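Local coordinates for protein glucuronoarabinoxylan endo-1,4-beta-xylanase (PDB 4FMV) that probably cleaves internal beta-1,4 linkages of xylan chains as an endo-acting hydrolase of glycoside hydrolase family 30, subfamily 8, at residues 23-35 against 68-80. Residues are numbered along the deposited sequence; the frame is centred on the assembly and turned at random.
Sequences SAWCGTISDYVMN and PELANAKKASAKG
Glu69 OE2 is gripped by two donors. Ser23 OG gives it a 2.6 Å bond on the syn lone pair, whereas Asn72 ND2, 3.0 Å from OE2, comes from above the carboxylate plane, about 50° out of it. The other oxygen, OE1, takes the backbone N of Arg49 on strand 45-49 and a water held by Trp25 N, so both carboxylate oxygens of this buried side chain are satisfied. Both N-H groups and the oxygen of the Asn72 amide are used: one N-H goes to Glu69, the other from ND2 to Gly27 O (2.9 Å, 165° at the hydrogen), while OD1 accepts Ile29 N at 2.9 Å in the carbonyl plane. These partners settle which end of the amide is OD1 and which ND2, and fix its rotation. In the (beta/alpha)8 barrel of this catalytic domain, helix 67-78 thereby holds the loop that leads from strand 11-22 into helix 31-40. A second water joins Asn72 OD1, Ile29 O and Lys75 NZ; the bend at the end of the lysine chain (chi4 65°) turns NZ to that water, 4.6 Å from Asp31 OD1 and beyond a salt bridge. Farther along, the axes of 31-35 and 68-78 come within 10.0 Å of each other. Met34 CG lies across the Lys75 chain, 3.7 Å from its CD, and the doubly bent Met34 side chain lays CE against Ala76 CB at 4.0 Å.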
loop_
_atom_site.group_PDB
_atom_site.type_symbol
_atom_site.label_atom_id
_atom_site.label_comp_id
_atom_site.label_asym_id
_atom_site.label_seq_id
_atom_site.Cartn_x
_atom_site.Cartn_y
_atom_site.Cartn_z
ATOM N N SER A 23 -8.621 -6.093 4.313
ATOM C CA SER A 23 -9.819 -6.829 4.743
ATOM C C SER A 23 -10.162 -6.605 6.231
ATOM O O SER A 23 -11.026 -7.292 6.781
ATOM C CB SER A 23 -9.695 -8.327 4.424
ATOM O OG SER A 23 -8.482 -8.875 4.923
ATOM N N ALA A 24 -9.444 -5.694 6.897
ATOM C CA ALA A 24 -9.677 -5.424 8.328
ATOM C C ALA A 24 -11.134 -5.122 8.626
ATOM O O ALA A 24 -11.749 -4.318 7.939
ATOM C CB ALA A 24 -8.811 -4.230 8.795
ATOM N N TRP A 25 -11.684 -5.780 9.642
ATOM C CA TRP A 25 -13.075 -5.584 10.069
ATOM C C TRP A 25 -14.112 -5.832 8.965
ATOM O O TRP A 25 -15.248 -5.376 9.062
ATOM C CB TRP A 25 -13.266 -4.179 10.647
ATOM C CG TRP A 25 -12.688 -4.002 12.029
ATOM C CD1 TRP A 25 -13.050 -4.684 13.172
ATOM C CD2 TRP A 25 -11.657 -3.081 12.421
ATOM N NE1 TRP A 25 -12.296 -4.241 14.235
ATOM C CE2 TRP A 25 -11.449 -3.250 13.808
ATOM C CE3 TRP A 25 -10.895 -2.114 11.735
ATOM C CZ2 TRP A 25 -10.500 -2.490 14.528
ATOM C CZ3 TRP A 25 -9.958 -1.365 12.456
ATOM C CH2 TRP A 25 -9.767 -1.567 13.833
ATOM N N CYS A 26 -13.735 -6.583 7.935
ATOM C CA CYS A 26 -14.667 -6.953 6.855
ATOM C C CYS A 26 -15.301 -8.326 7.056
ATOM O O CYS A 26 -15.985 -8.848 6.155
ATOM C CB CYS A 26 -13.980 -6.859 5.488
ATOM S SG CYS A 26 -13.443 -5.169 5.164
ATOM N N GLY A 27 -15.033 -8.937 8.205
ATOM C CA GLY A 27 -15.444 -10.313 8.426
ATOM C C GLY A 27 -14.844 -11.190 7.336
ATOM O O GLY A 27 -13.674 -11.018 6.949
ATOM N N THR A 28 -15.650 -12.128 6.840
ATOM C CA THR A 28 -15.250 -12.980 5.733
ATOM C C THR A 28 -15.772 -12.384 4.437
ATOM O O THR A 28 -16.985 -12.371 4.192
ATOM C CB THR A 28 -15.814 -14.387 5.934
ATOM O OG1 THR A 28 -15.381 -14.860 7.213
ATOM C CG2 THR A 28 -15.345 -15.363 4.826
ATOM N N ILE A 29 -14.848 -11.900 3.599
ATOM C CA ILE A 29 -15.224 -11.260 2.345
ATOM C C ILE A 29 -15.636 -12.336 1.309
ATOM O O ILE A 29 -15.061 -13.440 1.291
ATOM C CB ILE A 29 -14.088 -10.380 1.825
ATOM C CG1 ILE A 29 -13.769 -9.272 2.858
ATOM C CG2 ILE A 29 -14.446 -9.792 0.500
ATOM C CD1 ILE A 29 -12.708 -8.213 2.409
ATOM N N SER A 30 -16.641 -12.026 0.483
ATOM C CA SER A 30 -17.152 -13.005 -0.490
ATOM C C SER A 30 -16.153 -13.302 -1.612
ATOM O O SER A 30 -15.269 -12.491 -1.911
ATOM C CB SER A 30 -18.459 -12.510 -1.103
ATOM O OG SER A 30 -18.230 -11.371 -1.927
ATOM N N ASP A 31 -16.289 -14.458 -2.249
ATOM C CA ASP A 31 -15.507 -14.705 -3.449
ATOM C C ASP A 31 -15.781 -13.608 -4.467
ATOM O O ASP A 31 -14.874 -13.167 -5.156
ATOM C CB ASP A 31 -15.840 -16.062 -4.078
ATOM C CG ASP A 31 -14.919 -17.172 -3.601
ATOM O OD1 ASP A 31 -13.693 -16.946 -3.479
ATOM O OD2 ASP A 31 -15.435 -18.271 -3.342
ATOM N N TYR A 32 -17.037 -13.176 -4.574
ATOM C CA TYR A 32 -17.401 -12.174 -5.576
ATOM C C TYR A 32 -16.519 -10.917 -5.450
ATOM O O TYR A 32 -15.946 -10.404 -6.429
ATOM C CB TYR A 32 -18.877 -11.788 -5.393
ATOM C CG TYR A 32 -19.451 -10.889 -6.469
ATOM C CD1 TYR A 32 -18.806 -10.717 -7.691
ATOM C CD2 TYR A 32 -20.659 -10.220 -6.265
ATOM C CE1 TYR A 32 -19.350 -9.914 -8.684
ATOM C CE2 TYR A 32 -21.199 -9.410 -7.242
ATOM C CZ TYR A 32 -20.543 -9.261 -8.452
ATOM O OH TYR A 32 -21.097 -8.451 -9.419
ATOM N N VAL A 33 -16.435 -10.397 -4.241
ATOM C CA VAL A 33 -15.694 -9.154 -4.031
ATOM C C VAL A 33 -14.183 -9.339 -4.228
ATOM O O VAL A 33 -13.529 -8.511 -4.867
ATOM C CB VAL A 33 -16.000 -8.582 -2.657
ATOM C CG1 VAL A 33 -15.028 -7.428 -2.320
ATOM C CG2 VAL A 33 -17.456 -8.111 -2.632
ATOM N N MET A 34 -13.636 -10.432 -3.693
ATOM C CA MET A 34 -12.216 -10.766 -3.886
ATOM C C MET A 34 -11.878 -11.030 -5.358
ATOM O O MET A 34 -10.800 -10.641 -5.836
ATOM C CB MET A 34 -11.808 -11.958 -3.008
ATOM C CG MET A 34 -11.950 -11.662 -1.514
ATOM S SD MET A 34 -11.019 -10.177 -0.972
ATOM C CE MET A 34 -9.357 -10.866 -0.917
ATOM N N ASN A 35 -12.804 -11.664 -6.084
ATOM C CA ASN A 35 -12.606 -11.914 -7.525
ATOM C C ASN A 35 -12.616 -10.627 -8.323
ATOM O O ASN A 35 -11.856 -10.473 -9.283
ATOM C CB ASN A 35 -13.651 -12.898 -8.091
ATOM C CG ASN A 35 -13.470 -14.314 -7.566
ATOM O OD1 ASN A 35 -12.417 -14.658 -7.018
ATOM N ND2 ASN A 35 -14.508 -15.152 -7.730
ATOM N N PRO A 68 -11.677 -15.708 9.943
ATOM C CA PRO A 68 -12.167 -14.827 8.879
ATOM C C PRO A 68 -11.021 -14.226 8.050
ATOM O O PRO A 68 -11.109 -14.170 6.830
ATOM C CB PRO A 68 -12.912 -13.726 9.648
ATOM C CG PRO A 68 -13.399 -14.420 10.899
ATOM C CD PRO A 68 -12.227 -15.327 11.261
ATOM N N GLU A 69 -9.952 -13.790 8.700
ATOM C CA GLU A 69 -8.853 -13.182 7.978
ATOM C C GLU A 69 -8.019 -14.242 7.259
ATOM O O GLU A 69 -7.469 -13.978 6.200
ATOM C CB GLU A 69 -7.995 -12.316 8.908
ATOM C CG GLU A 69 -8.663 -11.000 9.360
ATOM C CD GLU A 69 -8.665 -9.941 8.278
ATOM O OE1 GLU A 69 -8.596 -8.734 8.622
ATOM O OE2 GLU A 69 -8.753 -10.311 7.084
ATOM N N LEU A 70 -7.928 -15.443 7.827
ATOM C CA LEU A 70 -7.363 -16.568 7.068
ATOM C C LEU A 70 -8.109 -16.782 5.730
ATOM O O LEU A 70 -7.491 -16.983 4.687
ATOM C CB LEU A 70 -7.345 -17.866 7.892
ATOM C CG LEU A 70 -7.002 -19.133 7.082
ATOM C CD1 LEU A 70 -5.565 -19.085 6.586
ATOM C CD2 LEU A 70 -7.240 -20.417 7.881
ATOM N N ALA A 71 -9.438 -16.748 5.759
ATOM C CA ALA A 71 -10.206 -16.960 4.544
ATOM C C ALA A 71 -9.924 -15.845 3.525
ATOM O O ALA A 71 -9.796 -16.101 2.321
ATOM C CB ALA A 71 -11.715 -17.072 4.861
ATOM N N ASN A 72 -9.835 -14.610 4.011
ATOM C CA ASN A 72 -9.508 -13.467 3.168
ATOM C C ASN A 72 -8.133 -13.642 2.533
ATOM O O ASN A 72 -7.961 -13.477 1.330
ATOM C CB ASN A 72 -9.588 -12.177 3.996
ATOM C CG ASN A 72 -11.016 -11.889 4.473
ATOM O OD1 ASN A 72 -11.982 -12.283 3.815
ATOM N ND2 ASN A 72 -11.152 -11.218 5.619
ATOM N N ALA A 73 -7.168 -14.018 3.362
ATOM C CA ALA A 73 -5.809 -14.297 2.925
ATOM C C ALA A 73 -5.771 -15.365 1.845
ATOM O O ALA A 73 -5.066 -15.217 0.843
ATOM C CB ALA A 73 -4.952 -14.727 4.131
ATOM N N LYS A 74 -6.531 -16.449 2.030
ATOM C CA LYS A 74 -6.531 -17.515 1.028
ATOM C C LYS A 74 -7.083 -17.045 -0.316
ATOM O O LYS A 74 -6.585 -17.454 -1.365
ATOM C CB LYS A 74 -7.295 -18.748 1.518
ATOM C CG LYS A 74 -6.597 -19.542 2.638
ATOM C CD LYS A 74 -7.423 -20.785 2.989
ATOM C CE LYS A 74 -6.738 -21.693 3.999
ATOM N NZ LYS A 74 -7.488 -23.015 4.168
ATOM N N LYS A 75 -8.110 -16.193 -0.299
ATOM C CA LYS A 75 -8.664 -15.690 -1.559
ATOM C C LYS A 75 -7.679 -14.773 -2.297
ATOM O O LYS A 75 -7.514 -14.874 -3.521
ATOM C CB LYS A 75 -10.018 -14.998 -1.337
ATOM C CG LYS A 75 -11.137 -15.979 -0.974
ATOM C CD LYS A 75 -12.418 -15.257 -0.667
ATOM C CE LYS A 75 -13.527 -16.230 -0.202
ATOM N NZ LYS A 75 -13.195 -16.887 1.076
ATOM N N ALA A 76 -7.026 -13.891 -1.553
ATOM C CA ALA A 76 -6.028 -13.003 -2.133
ATOM C C ALA A 76 -4.864 -13.812 -2.700
ATOM O O ALA A 76 -4.430 -13.571 -3.826
ATOM C CB ALA A 76 -5.536 -11.957 -1.094
ATOM N N SER A 77 -4.386 -14.796 -1.938
ATOM C CA SER A 77 -3.238 -15.597 -2.349
ATOM C C SER A 77 -3.507 -16.387 -3.615
ATOM O O SER A 77 -2.603 -16.583 -4.425
ATOM C CB SER A 77 -2.835 -16.585 -1.247
ATOM O OG SER A 77 -2.404 -15.897 -0.085
ATOM N N ALA A 78 -4.736 -16.879 -3.767
ATOM C CA ALA A 78 -5.073 -17.705 -4.916
ATOM C C ALA A 78 -5.027 -16.857 -6.180
ATOM O O ALA A 78 -4.976 -17.391 -7.296
ATOM C CB ALA A 78 -6.482 -18.337 -4.730
ATOM N N LYS A 79 -5.107 -15.538 -5.999
ATOM C CA LYS A 79 -5.044 -14.566 -7.100
ATOM C C LYS A 79 -3.635 -14.009 -7.298
ATOM O O LYS A 79 -3.439 -13.042 -8.038
ATOM C CB LYS A 79 -6.037 -13.414 -6.901
ATOM C CG LYS A 79 -7.511 -13.813 -7.016
ATOM C CD LYS A 79 -7.808 -14.390 -8.386
ATOM C CE LYS A 79 -9.291 -14.678 -8.564
ATOM N NZ LYS A 79 -9.636 -16.011 -8.024
ATOM N N GLY A 80 -2.680 -14.549 -6.557
ATOM C CA GLY A 80 -1.306 -14.103 -6.685
ATOM C C GLY A 80 -0.907 -12.907 -5.821
ATOM O O GLY A 80 0.200 -12.381 -5.973
HETATM O O HOH W 1 -10.163 -7.995 10.755
HETATM O O HOH W 2 -12.905 -14.390 2.595
#